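Local coordinates for xyloglucan-specific endo-beta-1,4-glucanase (Uncultured bacterium, PDB 4W88), which hydrolyses internal beta-1,4-glucosidic bonds in the backbone of xyloglucan, a branched plant cell-wall polysaccharide, at residues I60-A65 with A82-V87; Y90-N93 with Y97-L100; S155-E158 with G162-A165; I195-H200 with P205-L210. The protein carries 1 engineered substitution. All coordinates share one frame; numbering follows the deposited sequence.

Four contacts, in series along the chain, sample a single closed eight-stranded parallel barrel. Interactions 1 and 2 share helix 78-92 and the unit formed with strands 57-60 and 97-101; their centres are 12 Å apart, and Ile-60 N lies 2.8 Å from Ile-99 O, a probable hydrogen bond. Interactions 3 and 4 form a second touching pair, with centres 11 Å apart, where the ring of Tyr-198 packs on the 155-158 and 162-165 backbone. Centres in different pairs are 26 to 34 Å apart, and interactions 2 and 4 reach the same sheet from opposite sides of the chain's centre. The first pair is barrel packing, whereas the second includes the sugar-binding rim.

Interaction 1: I60-A65 with A82-V87; sequences IPVTFA and ARVKEV
Val-62 and Val-84 meet tip to tip, CG1 of Val-62 standing 3.9 Å from CG2 of Val-84, the closest approach between residues 60-65 and 82-87 and the tight centre of the contact. It joins strand 57-60 and the loop after it to helix 78-92, the strand-to-helix half of a beta-alpha-beta crossover in a (beta/alpha)8, or TIM, barrel. No hydrogen bond spans the interface; its 191 Å² of buried surface comes from apolar packing. Beside the valine pair, Ile-60 and Val-87 are set obliquely, a little farther apart. CG1 of Ile-60 lies beside the backbone N (chi1 -59°) and the chain then runs extended, which carries CD1 to 4.1 Å from Val-87 O while CG2 of Ile-60 packs against Val-87 CG1. Phe-64 makes a looser contact: its CE1 comes no nearer than 4.4 Å to Val-84 CG2, at an oblique angle. The ring is engaged more closely within its own loop, where Val-62 CG1 sits 3.4 Å above the ring plane near the rim, and it also meets Trp-80 with the two ring planes nearly perpendicular. Leu-100 of strand 97-101 packs against both Val-62 and Val-84. Toward solvent the character changes: the exposed Glu-86 pairs through OE1 with NH1 of the buried Arg-83, a salt bridge of 2.9 Å, and Glu-34 also holds Arg-83 through NE. Val-87 borders both regions: while its CG1 faces Ile-60, its CG2 lies 3.6 Å above the centre of the Arg-83 guanidinium plane.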
loop_
_atom_site.group_PDB
_atom_site.type_symbol
_atom_site.label_atom_id
_atom_site.label_comp_id
_atom_site.label_asym_id
_atom_site.label_seq_id
_atom_site.Cartn_x
_atom_site.Cartn_y
_atom_site.Cartn_z
ATOM N N ILE A 60 6.265 3.276 0.712
ATOM C CA ILE A 60 6.412 4.604 1.249
ATOM C C ILE A 60 5.132 5.328 0.967
ATOM O O ILE A 60 4.907 5.892 -0.136
ATOM C CB ILE A 60 7.592 5.325 0.592
ATOM C CG1 ILE A 60 8.905 4.518 0.827
ATOM C CG2 ILE A 60 7.755 6.742 1.137
ATOM C CD1 ILE A 60 10.122 4.913 0.036
ATOM N N PRO A 61 4.205 5.263 1.930
ATOM C CA PRO A 61 2.947 5.984 1.720
ATOM C C PRO A 61 3.164 7.471 1.888
ATOM O O PRO A 61 3.838 7.911 2.816
ATOM C CB PRO A 61 2.061 5.431 2.809
ATOM C CG PRO A 61 2.981 4.925 3.856
ATOM C CD PRO A 61 4.227 4.494 3.176
ATOM N N VAL A 62 2.550 8.239 0.998
ATOM C CA VAL A 62 2.731 9.677 0.990
ATOM C C VAL A 62 1.378 10.371 0.773
ATOM O O VAL A 62 0.664 10.036 -0.170
ATOM C CB VAL A 62 3.668 10.156 -0.096
ATOM C CG1 VAL A 62 3.904 11.633 0.018
ATOM C CG2 VAL A 62 5.016 9.452 -0.021
ATOM N N THR A 63 1.057 11.353 1.606
ATOM C CA THR A 63 -0.144 12.144 1.378
ATOM C C THR A 63 0.337 13.469 0.841
ATOM O O THR A 63 1.100 14.210 1.496
ATOM C CB THR A 63 -0.999 12.372 2.689
ATOM O OG1 THR A 63 -1.336 11.051 3.211
ATOM C CG2 THR A 63 -2.262 13.132 2.350
ATOM N N PHE A 64 -0.157 13.801 -0.344
ATOM C CA PHE A 64 0.323 15.015 -1.026
ATOM C C PHE A 64 -0.556 16.226 -0.804
ATOM O O PHE A 64 -0.067 17.338 -0.882
ATOM C CB PHE A 64 0.396 14.710 -2.514
ATOM C CG PHE A 64 1.529 13.795 -2.832
ATOM C CD1 PHE A 64 2.825 14.334 -2.996
ATOM C CD2 PHE A 64 1.346 12.432 -2.925
ATOM C CE1 PHE A 64 3.892 13.478 -3.269
ATOM C CE2 PHE A 64 2.472 11.584 -3.173
ATOM C CZ PHE A 64 3.757 12.124 -3.311
ATOM N N ALA A 65 -1.857 15.991 -0.556
ATOM C CA ALA A 65 -2.845 17.042 -0.555
ATOM C C ALA A 65 -2.370 18.413 0.014
ATOM O O ALA A 65 -2.485 19.461 -0.670
ATOM C CB ALA A 65 -4.127 16.601 0.159
ATOM N N ALA A 82 11.284 17.084 -2.748
ATOM C CA ALA A 82 12.663 16.770 -2.381
ATOM C C ALA A 82 12.762 15.780 -1.235
ATOM O O ALA A 82 13.544 14.836 -1.295
ATOM C CB ALA A 82 13.471 17.999 -2.132
ATOM N N ARG A 83 11.910 15.946 -0.229
ATOM C CA ARG A 83 11.932 15.035 0.908
ATOM C C ARG A 83 11.458 13.655 0.571
ATOM O O ARG A 83 12.072 12.685 0.968
ATOM C CB ARG A 83 11.149 15.622 2.082
ATOM C CG ARG A 83 11.158 14.754 3.308
ATOM C CD ARG A 83 12.580 14.414 3.774
ATOM N NE ARG A 83 12.496 13.527 4.906
ATOM C CZ ARG A 83 13.475 12.700 5.290
ATOM N NH1 ARG A 83 14.641 12.688 4.677
ATOM N NH2 ARG A 83 13.261 11.839 6.250
ATOM N N VAL A 84 10.383 13.578 -0.193
ATOM C CA VAL A 84 9.896 12.291 -0.707
ATOM C C VAL A 84 10.992 11.569 -1.464
ATOM O O VAL A 84 11.261 10.393 -1.197
ATOM C CB VAL A 84 8.691 12.487 -1.596
ATOM C CG1 VAL A 84 8.254 11.182 -2.201
ATOM C CG2 VAL A 84 7.511 13.039 -0.742
ATOM N N LYS A 85 11.696 12.312 -2.344
ATOM C CA LYS A 85 12.802 11.721 -3.095
ATOM C C LYS A 85 13.952 11.234 -2.154
ATOM O O LYS A 85 14.543 10.179 -2.387
ATOM C CB LYS A 85 13.303 12.747 -4.078
ATOM C CG LYS A 85 14.484 12.322 -4.879
ATOM C CD LYS A 85 14.811 13.278 -6.083
ATOM C CE LYS A 85 13.837 12.991 -7.199
ATOM N NZ LYS A 85 14.333 13.617 -8.510
ATOM N N GLU A 86 14.264 11.978 -1.086
ATOM C CA GLU A 86 15.286 11.569 -0.112
ATOM C C GLU A 86 14.944 10.226 0.528
ATOM O O GLU A 86 15.801 9.428 0.735
ATOM C CB GLU A 86 15.449 12.544 1.020
ATOM C CG GLU A 86 16.142 13.786 0.731
ATOM C CD GLU A 86 16.612 14.393 2.024
ATOM O OE1 GLU A 86 15.882 14.597 2.928
ATOM O OE2 GLU A 86 17.779 14.669 2.144
ATOM N N VAL A 87 13.670 10.029 0.852
ATOM C CA VAL A 87 13.227 8.819 1.521
ATOM C C VAL A 87 13.253 7.632 0.561
ATOM O O VAL A 87 13.759 6.550 0.906
ATOM C CB VAL A 87 11.865 9.026 2.171
ATOM C CG1 VAL A 87 11.403 7.741 2.793
ATOM C CG2 VAL A 87 12.006 10.060 3.290
#

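Interaction 2: Y90-N93 with Y97-L100; sequences YAVN and YIIL
Ile-98 sends one methyl, CD1, against two residues of helix 78-92 at once: CD1 is 3.6 Å from Ala-91 CB and equally far from Val-92 CG2. Ile-98 has the largest share of the buried surface, 62 Å², followed by Ala-91 and then Val-92. CG1 of Ile-98 lies beside the backbone N, anti to the carbonyl carbon (chi1 -51°), and the nearly extended second torsion (164°) directs CD1 at the helix. CG1 joins in, 3.7 Å from Ala-91 CB, which means that the single methyl of the alanine is met by two successive carbons of the isoleucine. The small side chain also permits a close backbone approach, with Ala-91 CA 7.1 Å from Ile-98 CA. This is the return leg of the beta-alpha-beta crossover formed by strand 57-60, helix 78-92 and strand 97-101 in the TIM barrel, in which the helix covers the outer surface of the strands. Within that layer Ala-91 also touches Ile-58, and Ile-98 touches Leu-142 on the next strand. Val-92 is exposed to solvent, yet its CG2 turns in at the border of the contact, its side chain crossing that of Ile-98 at about a right angle. Ile-98 CG2, the other branch of the side chain, packs against Ile-60 CD1.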
loop_
_atom_site.group_PDB
_atom_site.type_symbol
_atom_site.label_atom_id
_atom_site.label_comp_id
_atom_site.label_asym_id
_atom_site.label_seq_id
_atom_site.Cartn_x
_atom_site.Cartn_y
_atom_site.Cartn_z
ATOM N N TYR A 90 16.817 6.574 0.221
ATOM C CA TYR A 90 17.299 5.648 1.267
ATOM C C TYR A 90 17.148 4.160 0.843
ATOM O O TYR A 90 18.082 3.338 1.003
ATOM C CB TYR A 90 16.594 5.824 2.572
ATOM C CG TYR A 90 16.694 7.170 3.271
ATOM C CD1 TYR A 90 17.846 7.936 3.224
ATOM C CD2 TYR A 90 15.650 7.621 4.036
ATOM C CE1 TYR A 90 17.920 9.169 3.858
ATOM C CE2 TYR A 90 15.728 8.844 4.684
ATOM C CZ TYR A 90 16.804 9.635 4.563
ATOM O OH TYR A 90 16.840 10.838 5.213
ATOM N N ALA A 91 16.007 3.853 0.239
ATOM C CA ALA A 91 15.712 2.525 -0.208
ATOM C C ALA A 91 16.533 2.149 -1.446
ATOM O O ALA A 91 17.039 1.014 -1.567
ATOM C CB ALA A 91 14.247 2.330 -0.447
ATOM N N VAL A 92 16.603 3.044 -2.393
ATOM C CA VAL A 92 17.468 2.850 -3.628
ATOM C C VAL A 92 18.916 2.546 -3.237
ATOM O O VAL A 92 19.532 1.670 -3.812
ATOM C CB VAL A 92 17.398 4.043 -4.609
ATOM C CG1 VAL A 92 18.326 3.841 -5.804
ATOM C CG2 VAL A 92 15.948 4.282 -5.104
ATOM N N ASN A 93 19.411 3.238 -2.225
ATOM C CA ASN A 93 20.789 3.047 -1.746
ATOM C C ASN A 93 21.072 1.646 -1.270
ATOM O O ASN A 93 22.210 1.231 -1.227
ATOM C CB ASN A 93 21.151 4.035 -0.624
ATOM C CG ASN A 93 21.311 5.461 -1.127
ATOM O OD1 ASN A 93 21.560 5.719 -2.300
ATOM N ND2 ASN A 93 21.154 6.405 -0.209
ATOM N N TYR A 97 13.273 -3.091 -3.362
ATOM C CA TYR A 97 12.044 -2.902 -4.120
ATOM C C TYR A 97 11.221 -1.867 -3.369
ATOM O O TYR A 97 11.151 -1.899 -2.132
ATOM C CB TYR A 97 11.328 -4.248 -4.331
ATOM C CG TYR A 97 12.171 -5.150 -5.217
ATOM C CD1 TYR A 97 13.245 -5.934 -4.698
ATOM C CD2 TYR A 97 12.003 -5.100 -6.568
ATOM C CE1 TYR A 97 14.074 -6.618 -5.557
ATOM C CE2 TYR A 97 12.785 -5.822 -7.430
ATOM C CZ TYR A 97 13.815 -6.558 -6.941
ATOM O OH TYR A 97 14.612 -7.191 -7.882
ATOM N N ILE A 98 10.535 -1.008 -4.113
ATOM C CA ILE A 98 9.917 0.165 -3.527
ATOM C C ILE A 98 8.528 0.382 -4.107
ATOM O O ILE A 98 8.385 0.318 -5.348
ATOM C CB ILE A 98 10.748 1.445 -3.775
ATOM C CG1 ILE A 98 12.194 1.216 -3.356
ATOM C CG2 ILE A 98 10.128 2.638 -3.034
ATOM C CD1 ILE A 98 13.179 2.244 -3.898
ATOM N N ILE A 99 7.588 0.743 -3.271
ATOM C CA ILE A 99 6.336 1.288 -3.750
ATOM C C ILE A 99 6.155 2.669 -3.216
ATOM O O ILE A 99 6.181 2.872 -2.031
ATOM C CB ILE A 99 5.110 0.419 -3.375
ATOM C CG1 ILE A 99 5.211 -0.988 -3.975
ATOM C CG2 ILE A 99 3.810 1.133 -3.693
ATOM C CD1 ILE A 99 4.110 -1.929 -3.434
ATOM N N LEU A 100 5.943 3.600 -4.138
ATOM C CA LEU A 100 5.513 4.971 -3.833
ATOM C C LEU A 100 4.008 5.106 -4.152
ATOM O O LEU A 100 3.599 4.815 -5.277
ATOM C CB LEU A 100 6.233 5.970 -4.719
ATOM C CG LEU A 100 5.894 7.433 -4.530
ATOM C CD1 LEU A 100 6.186 7.935 -3.124
ATOM C CD2 LEU A 100 6.616 8.239 -5.629
#

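Interaction 3: S155-E158 with G162-A165; sequences SAKE and GTPA. With GAL (beta-D-galactopyranose), chain C.
Lys-157 and Gly-162 are joined by two hydrogen bonds running in opposite directions. Gly-162 N donates to Lys-157 O over 3.0 Å, with an N-H...O angle of 142°, and Lys-157 NZ returns a bond of 2.8 Å to Gly-162 O, the ammonium lying 29° from the carbonyl plane. Bends at chi3 and chi4 curl the lysine chain over Gly-162, placing CD only 3.4 Å from Gly-162 O; Ser-160 OG is a further partner of NZ. With a methionine here, Gly-162 O and Ser-160 OG would probably each be left without the ammonium mate. The lysine sits inside a type I beta turn, Ser-155 to Glu-158, closed by Glu-158 N bonding to Ser-155 O at 3.1 Å, while Ser-155 OG is paired with Met-152 O. After the glycine, Thr-163 is the N-cap of helix 164-182: its side chain caps a backbone N in the first turn, and its own N is bound to Glu-166 OE1. The CB of Glu-158 is directed away from residues 162-165, and its extended chain brings the carboxylate to the galactose. GAL O2 donates to Glu-158 OE1 over a short 2.5 Å, and Gly-154 N bonds to the same oxygen; a salt bridge from Arg-151 NE occupies OE2. The turn thus presents a carboxylate with both oxygens engaged to the glycan pocket, on the loop following strand 142-145 of the GH5 barrel.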
loop_
_atom_site.group_PDB
_atom_site.type_symbol
_atom_site.label_atom_id
_atom_site.label_comp_id
_atom_site.label_asym_id
_atom_site.label_seq_id
_atom_site.Cartn_x
_atom_site.Cartn_y
_atom_site.Cartn_z
ATOM N N SER A 155 -19.635 6.945 3.604
ATOM C CA SER A 155 -20.737 6.383 2.847
ATOM C C SER A 155 -21.081 4.997 3.333
ATOM O O SER A 155 -20.254 4.333 3.944
ATOM C CB SER A 155 -20.381 6.371 1.378
ATOM O OG SER A 155 -19.259 5.508 1.061
ATOM N N ALA A 156 -22.324 4.579 3.095
ATOM C CA ALA A 156 -22.794 3.285 3.529
ATOM C C ALA A 156 -21.851 2.164 3.128
ATOM O O ALA A 156 -21.661 1.230 3.908
ATOM C CB ALA A 156 -24.201 3.031 3.006
ATOM N N LYS A 157 -21.358 2.207 1.893
ATOM C CA LYS A 157 -20.527 1.114 1.331
ATOM C C LYS A 157 -19.039 1.436 1.279
ATOM O O LYS A 157 -18.285 0.785 0.544
ATOM C CB LYS A 157 -21.073 0.661 -0.039
ATOM C CG LYS A 157 -22.470 0.010 0.069
ATOM C CD LYS A 157 -22.971 -0.514 -1.252
ATOM C CE LYS A 157 -22.689 -2.017 -1.434
ATOM N NZ LYS A 157 -21.207 -2.313 -1.511
ATOM N N GLU A 158 -18.612 2.403 2.075
ATOM C CA GLU A 158 -17.209 2.792 2.167
ATOM C C GLU A 158 -16.264 1.610 2.257
ATOM O O GLU A 158 -15.227 1.565 1.587
ATOM C CB GLU A 158 -17.031 3.693 3.384
ATOM C CG GLU A 158 -15.598 4.188 3.577
ATOM C CD GLU A 158 -15.339 5.086 4.767
ATOM O OE1 GLU A 158 -16.271 5.340 5.569
ATOM O OE2 GLU A 158 -14.169 5.515 4.866
ATOM N N GLY A 162 -17.953 -0.124 -2.245
ATOM C CA GLY A 162 -18.652 0.985 -2.864
ATOM C C GLY A 162 -19.890 0.588 -3.646
ATOM O O GLY A 162 -20.374 -0.519 -3.512
ATOM N N THR A 163 -20.358 1.515 -4.472
ATOM C CA THR A 163 -21.490 1.314 -5.339
ATOM C C THR A 163 -21.011 1.026 -6.775
ATOM O O THR A 163 -19.847 1.302 -7.103
ATOM C CB THR A 163 -22.369 2.573 -5.404
ATOM O OG1 THR A 163 -21.629 3.631 -6.054
ATOM C CG2 THR A 163 -22.780 2.976 -3.993
ATOM N N PRO A 164 -21.889 0.485 -7.628
ATOM C CA PRO A 164 -21.467 0.206 -8.991
ATOM C C PRO A 164 -20.964 1.438 -9.722
ATOM O O PRO A 164 -19.954 1.357 -10.466
ATOM C CB PRO A 164 -22.759 -0.353 -9.615
ATOM C CG PRO A 164 -23.387 -1.099 -8.457
ATOM C CD PRO A 164 -23.228 -0.085 -7.349
ATOM N N ALA A 165 -21.624 2.594 -9.520
ATOM C CA ALA A 165 -21.132 3.819 -10.197
ATOM C C ALA A 165 -19.713 4.230 -9.711
ATOM O O ALA A 165 -18.877 4.715 -10.462
ATOM C CB ALA A 165 -22.122 4.967 -10.039
HETATM C C1 GAL C . -14.797 5.095 9.769
HETATM C C2 GAL C . -15.805 5.610 8.698
HETATM C C3 GAL C . -16.736 6.498 9.548
HETATM C C4 GAL C . -17.449 5.664 10.622
HETATM C C5 GAL C . -16.333 5.243 11.568
HETATM C C6 GAL C . -16.830 4.633 12.850
HETATM O O2 GAL C . -15.376 6.479 7.659
HETATM O O3 GAL C . -17.612 7.264 8.759
HETATM O O4 GAL C . -18.122 4.551 10.048
HETATM O O5 GAL C . -15.483 4.383 10.816
HETATM O O6 GAL C . -15.790 4.661 13.768
#

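Interaction 4: I195-H200 with P205-L210; sequences ICTYGH and PTLKDL
The methyl of Thr-197 touches two leucines that approach it differently, from directions about 80° apart. Leu-207 crosses it obliquely and Leu-210 at about a right angle, and CG2 of Thr-197 is 4.0 Å from CD2 of Leu-207 and the same distance from CD2 of Leu-210. With chi1 at 53°, OG1 of Thr-197 lies between the backbone N and the carbonyl carbon, where it bonds to Asn-201 O, while CG2 is directed to the leucines. Thr-206 likewise shows its apolar branch: its CG2 is 3.7 Å from Thr-197 CB, and its OG1 is held by Asn-201 OD1. The other branch of Leu-210, CD1, reaches to 3.5 Å from Cys-196 O. No direct hydrogen bond joins residues 195-200 and 205-210, but a water accepts from Tyr-198 N at 3.0 Å and donates weakly to Thr-206 O. Cys-196 CB lies 3.4 Å above the His-200 ring plane, near its rim, and His-200 ND1 bonds to the backbone N of Glu-149, a glycan-pocket residue. The contact lies in the outgoing half of a beta-alpha-beta crossover of the TIM barrel, where the end of strand 193-196 and the loop after it pack on helix 204-208 and the residues just past it.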
loop_
_atom_site.group_PDB
_atom_site.type_symbol
_atom_site.label_atom_id
_atom_site.label_comp_id
_atom_site.label_asym_id
_atom_site.label_seq_id
_atom_site.Cartn_x
_atom_site.Cartn_y
_atom_site.Cartn_z
ATOM N N ILE A 195 -2.503 -0.581 -9.752
ATOM C CA ILE A 195 -3.833 -0.045 -9.707
ATOM C C ILE A 195 -4.555 -0.690 -8.512
ATOM O O ILE A 195 -4.007 -1.576 -7.829
ATOM C CB ILE A 195 -4.585 -0.283 -11.041
ATOM C CG1 ILE A 195 -4.837 -1.761 -11.320
ATOM C CG2 ILE A 195 -3.909 0.463 -12.186
ATOM C CD1 ILE A 195 -5.860 -2.036 -12.423
ATOM N N CYS A 196 -5.812 -0.328 -8.278
ATOM C CA CYS A 196 -6.531 -0.869 -7.139
ATOM C C CYS A 196 -8.019 -0.950 -7.394
ATOM O O CYS A 196 -8.555 -0.325 -8.318
ATOM C CB CYS A 196 -6.264 -0.019 -5.871
ATOM S SG CYS A 196 -6.864 1.658 -5.929
ATOM N N THR A 197 -8.691 -1.726 -6.532
ATOM C CA THR A 197 -10.114 -1.704 -6.429
ATOM C C THR A 197 -10.608 -0.565 -5.519
ATOM O O THR A 197 -9.843 0.047 -4.778
ATOM C CB THR A 197 -10.593 -3.014 -5.801
ATOM O OG1 THR A 197 -9.869 -3.164 -4.588
ATOM C CG2 THR A 197 -10.399 -4.241 -6.730
ATOM N N TYR A 198 -11.912 -0.323 -5.556
ATOM C CA TYR A 198 -12.542 0.632 -4.642
ATOM C C TYR A 198 -12.162 0.202 -3.216
ATOM O O TYR A 198 -12.308 -0.988 -2.856
ATOM C CB TYR A 198 -14.061 0.567 -4.762
ATOM C CG TYR A 198 -14.760 1.570 -3.893
ATOM C CD1 TYR A 198 -15.023 1.339 -2.509
ATOM C CD2 TYR A 198 -15.187 2.790 -4.414
ATOM C CE1 TYR A 198 -15.660 2.331 -1.754
ATOM C CE2 TYR A 198 -15.875 3.734 -3.655
ATOM C CZ TYR A 198 -16.128 3.508 -2.348
ATOM O OH TYR A 198 -16.790 4.464 -1.624
ATOM N N GLY A 199 -11.641 1.132 -2.412
ATOM C CA GLY A 199 -11.237 0.810 -1.043
ATOM C C GLY A 199 -10.131 -0.213 -0.853
ATOM O O GLY A 199 -9.950 -0.688 0.284
ATOM N N HIS A 200 -9.429 -0.598 -1.930
ATOM C CA HIS A 200 -8.592 -1.776 -1.934
ATOM C C HIS A 200 -9.336 -3.047 -1.439
ATOM O O HIS A 200 -8.710 -3.992 -0.928
ATOM C CB HIS A 200 -7.350 -1.518 -1.105
ATOM C CG HIS A 200 -6.206 -0.847 -1.820
ATOM N ND1 HIS A 200 -6.227 0.473 -2.217
ATOM C CD2 HIS A 200 -5.011 -1.337 -2.230
ATOM C CE1 HIS A 200 -5.085 0.779 -2.804
ATOM N NE2 HIS A 200 -4.339 -0.308 -2.839
ATOM N N PRO A 205 -18.125 -8.833 -5.662
ATOM C CA PRO A 205 -18.664 -7.814 -6.546
ATOM C C PRO A 205 -17.606 -6.745 -6.944
ATOM O O PRO A 205 -17.621 -6.205 -8.075
ATOM C CB PRO A 205 -19.804 -7.192 -5.704
ATOM C CG PRO A 205 -20.131 -8.208 -4.680
ATOM C CD PRO A 205 -18.839 -8.857 -4.370
ATOM N N THR A 206 -16.693 -6.425 -6.011
ATOM C CA THR A 206 -15.687 -5.402 -6.270
ATOM C C THR A 206 -14.689 -5.896 -7.313
ATOM O O THR A 206 -14.292 -5.144 -8.198
ATOM C CB THR A 206 -14.941 -5.093 -4.983
ATOM O OG1 THR A 206 -15.871 -5.016 -3.884
ATOM C CG2 THR A 206 -14.086 -3.853 -5.105
ATOM N N LEU A 207 -14.300 -7.167 -7.222
ATOM C CA LEU A 207 -13.345 -7.708 -8.188
ATOM C C LEU A 207 -14.006 -7.903 -9.548
ATOM O O LEU A 207 -13.366 -7.655 -10.560
ATOM C CB LEU A 207 -12.775 -9.022 -7.680
ATOM C CG LEU A 207 -11.853 -9.002 -6.461
ATOM C CD1 LEU A 207 -11.554 -10.440 -6.013
ATOM C CD2 LEU A 207 -10.572 -8.263 -6.777
ATOM N N LYS A 208 -15.261 -8.400 -9.556
ATOM C CA LYS A 208 -16.037 -8.579 -10.791
ATOM C C LYS A 208 -16.099 -7.269 -11.590
ATOM O O LYS A 208 -16.067 -7.291 -12.796
ATOM C CB LYS A 208 -17.440 -9.114 -10.475
ATOM C CG LYS A 208 -18.318 -9.400 -11.655
ATOM C CD LYS A 208 -19.672 -9.960 -11.187
ATOM C CE LYS A 208 -19.553 -11.341 -10.530
ATOM N NZ LYS A 208 -20.865 -12.005 -10.238
ATOM N N ASP A 209 -16.124 -6.122 -10.939
ATOM C CA ASP A 209 -16.252 -4.864 -11.687
ATOM C C ASP A 209 -14.937 -4.228 -12.072
ATOM O O ASP A 209 -14.948 -3.173 -12.670
ATOM C CB ASP A 209 -17.058 -3.827 -10.882
ATOM C CG ASP A 209 -18.553 -4.091 -10.927
ATOM O OD1 ASP A 209 -19.000 -4.942 -11.729
ATOM O OD2 ASP A 209 -19.299 -3.471 -10.160
ATOM N N LEU A 210 -13.817 -4.771 -11.650
ATOM C CA LEU A 210 -12.520 -4.133 -11.899
ATOM C C LEU A 210 -12.096 -4.347 -13.337
ATOM O O LEU A 210 -11.951 -5.464 -13.793
ATOM C CB LEU A 210 -11.430 -4.718 -11.009
ATOM C CG LEU A 210 -10.030 -4.101 -11.143
ATOM C CD1 LEU A 210 -9.970 -2.693 -10.551
ATOM C CD2 LEU A 210 -9.032 -4.985 -10.455
HETATM O O HOH W 1 -13.286 -1.854 -7.748
#